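Side-chain contact in polyphosphate kinase (Porphyromonas gingivalis, PDB 2O8R), which probably catalyses the reversible transfer of the terminal phosphate of ATP onto a growing long-chain polyphosphate: residues 276-279 with 280-283. The protein carries 3 engineered substitutions. Sequence-based numbering, arbitrary orientation.
Sequences PDEV and LRYI
The short helix 277-283 of the middle domain brings Asp-277 and Glu-278 close to Arg-281, one turn further on. Pro-276 is the N-cap residue. The first turn closes with a weak bond from Leu-280 N to Pro-276 O at 3.4 Å. The next is firmer: Arg-281 N meets Asp-277 O at 2.7 Å. Asp-277 O also lies over the centre of one face of the Arg-281 guanidinium, 3.9 Å above its plane. The arginine chain reaches this place by folding back toward the helix start, with CG between backbone N and carbonyl carbon (chi1 75°) and a further bend at chi3. Its NH2 comes to 3.8 Å from Asp-277 CB, and its NH1 equally near Glu-278 CG. The Glu-278 chain passes across the arginine at an angle, with the carboxylate and guanidinium planes 29° apart. The carboxylates stay further off, with Glu-278 OE2 4.6 Å from Arg-281 NH1. The attraction is therefore probably diffuse, with no paired salt bridge. At the other end, Ile-283 N donates to Val-279 O at 3.1 Å, and Tyr-282 N does so more weakly. Leu-280 and Ile-283 are buried and touch Tyr-271 and Phe-269 of strand 268-272, while the charged residues are exposed. Such an amphipathic helix is typical of a beta-alpha-beta crossover, here linking parallel strands 268-272 and 294-297.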
ATOM      1  N   PRO A 276      30.935  -9.246 -22.469  1.00102.24           N
ATOM      2  CA  PRO A 276      31.214  -9.637 -23.854  1.00104.23           C
ATOM      3  C   PRO A 276      29.927  -9.793 -24.662  1.00106.23           C
ATOM      4  O   PRO A 276      28.877 -10.097 -24.096  1.00102.74           O
ATOM      5  CB  PRO A 276      31.913 -10.993 -23.702  1.00102.41           C
ATOM      6  CG  PRO A 276      32.416 -11.013 -22.292  1.00 96.53           C
ATOM      7  CD  PRO A 276      31.377 -10.278 -21.515  1.00 98.17           C
ATOM      8  N   ASP A 277      30.007  -9.585 -25.974  1.00111.07           N
ATOM      9  CA  ASP A 277      28.808  -9.620 -26.822  1.00112.38           C
ATOM     10  C   ASP A 277      28.272 -11.030 -27.036  1.00106.65           C
ATOM     11  O   ASP A 277      27.084 -11.201 -27.321  1.00100.85           O
ATOM     12  CB  ASP A 277      29.054  -8.935 -28.170  1.00107.71           C
ATOM     13  CG  ASP A 277      29.702  -7.576 -28.021  1.00118.82           C
ATOM     14  OD1 ASP A 277      30.834  -7.510 -27.492  1.00128.48           O
ATOM     15  OD2 ASP A 277      29.089  -6.573 -28.441  1.00119.63           O
ATOM     16  N   GLU A 278      29.140 -12.033 -26.890  1.00 94.46           N
ATOM     17  CA  GLU A 278      28.721 -13.428 -27.008  1.00107.68           C
ATOM     18  C   GLU A 278      27.602 -13.737 -26.020  1.00112.75           C
ATOM     19  O   GLU A 278      26.617 -14.393 -26.369  1.00110.42           O
ATOM     20  CB  GLU A 278      29.887 -14.393 -26.787  1.00104.69           C
ATOM     21  CG  GLU A 278      31.019 -14.256 -27.783  1.00109.80           C
ATOM     22  CD  GLU A 278      32.215 -13.532 -27.204  1.00111.26           C
ATOM     23  OE1 GLU A 278      32.947 -14.142 -26.396  1.00 97.93           O
ATOM     24  OE2 GLU A 278      32.429 -12.357 -27.565  1.00117.08           O
ATOM     25  N   VAL A 279      27.754 -13.242 -24.793  1.00112.66           N
ATOM     26  CA  VAL A 279      26.746 -13.444 -23.758  1.00105.96           C
ATOM     27  C   VAL A 279      25.529 -12.531 -23.972  1.00106.21           C
ATOM     28  O   VAL A 279      24.400 -12.894 -23.615  1.00 93.98           O
ATOM     29  CB  VAL A 279      27.360 -13.373 -22.322  1.00104.31           C
ATOM     30  CG1 VAL A 279      28.232 -12.167 -22.153  1.00 76.90           C
ATOM     31  CG2 VAL A 279      26.287 -13.454 -21.233  1.00 95.60           C
ATOM     32  N   LEU A 280      25.756 -11.372 -24.589  1.00103.69           N
ATOM     33  CA  LEU A 280      24.650 -10.508 -24.995  1.00102.00           C
ATOM     34  C   LEU A 280      23.782 -11.266 -25.982  1.00109.76           C
ATOM     35  O   LEU A 280      22.588 -11.478 -25.740  1.00103.52           O
ATOM     36  CB  LEU A 280      25.155  -9.226 -25.649  1.00 89.99           C
ATOM     37  CG  LEU A 280      24.292  -7.970 -25.492  1.00 87.53           C
ATOM     38  CD1 LEU A 280      24.951  -6.824 -26.228  1.00 78.78           C
ATOM     39  CD2 LEU A 280      22.846  -8.144 -25.959  1.00 85.94           C
ATOM     40  N   ARG A 281      24.396 -11.694 -27.083  1.00118.45           N
ATOM     41  CA  ARG A 281      23.680 -12.444 -28.108  1.00118.50           C
ATOM     42  C   ARG A 281      23.244 -13.811 -27.603  1.00114.86           C
ATOM     43  O   ARG A 281      22.549 -14.542 -28.306  1.00115.17           O
ATOM     44  CB  ARG A 281      24.483 -12.547 -29.415  1.00118.13           C
ATOM     45  CG  ARG A 281      25.653 -13.518 -29.399  1.00119.81           C
ATOM     46  CD  ARG A 281      26.356 -13.546 -30.753  1.00115.07           C
ATOM     47  NE  ARG A 281      26.857 -12.225 -31.137  1.00118.96           N
ATOM     48  CZ  ARG A 281      28.137 -11.855 -31.110  1.00111.82           C
ATOM     49  NH1 ARG A 281      29.077 -12.708 -30.721  1.00107.24           N
ATOM     50  NH2 ARG A 281      28.479 -10.625 -31.479  1.00 98.55           N
ATOM     51  N   TYR A 282      23.639 -14.147 -26.378  1.00111.00           N
ATOM     52  CA  TYR A 282      23.136 -15.353 -25.744  1.00108.29           C
ATOM     53  C   TYR A 282      21.802 -15.116 -25.041  1.00108.81           C
ATOM     54  O   TYR A 282      20.974 -16.027 -24.964  1.00111.72           O
ATOM     55  CB  TYR A 282      24.158 -15.987 -24.796  1.00 97.80           C
ATOM     56  CG  TYR A 282      24.053 -17.491 -24.795  1.00 85.95           C
ATOM     57  CD1 TYR A 282      24.772 -18.252 -25.716  1.00 72.63           C
ATOM     58  CD2 TYR A 282      23.203 -18.154 -23.907  1.00 67.28           C
ATOM     59  CE1 TYR A 282      24.669 -19.628 -25.744  1.00 71.66           C
ATOM     60  CE2 TYR A 282      23.092 -19.530 -23.923  1.00 87.46           C
ATOM     61  CZ  TYR A 282      23.826 -20.265 -24.847  1.00 93.35           C
ATOM     62  OH  TYR A 282      23.725 -21.636 -24.875  1.00102.50           O
ATOM     63  N   ILE A 283      21.583 -13.906 -24.533  1.00107.27           N
ATOM     64  CA  ILE A 283      20.248 -13.561 -24.048  1.00111.25           C
ATOM     65  C   ILE A 283      19.426 -12.972 -25.195  1.00117.78           C
ATOM     66  O   ILE A 283      18.196 -12.953 -25.146  1.00116.10           O
ATOM     67  CB  ILE A 283      20.250 -12.605 -22.842  1.00108.04           C
ATOM     68  CG1 ILE A 283      21.611 -12.582 -22.147  1.00107.78           C
ATOM     69  CG2 ILE A 283      19.158 -13.016 -21.869  1.00100.95           C
ATOM     70  CD1 ILE A 283      21.904 -11.282 -21.419  1.00 93.23           C
TER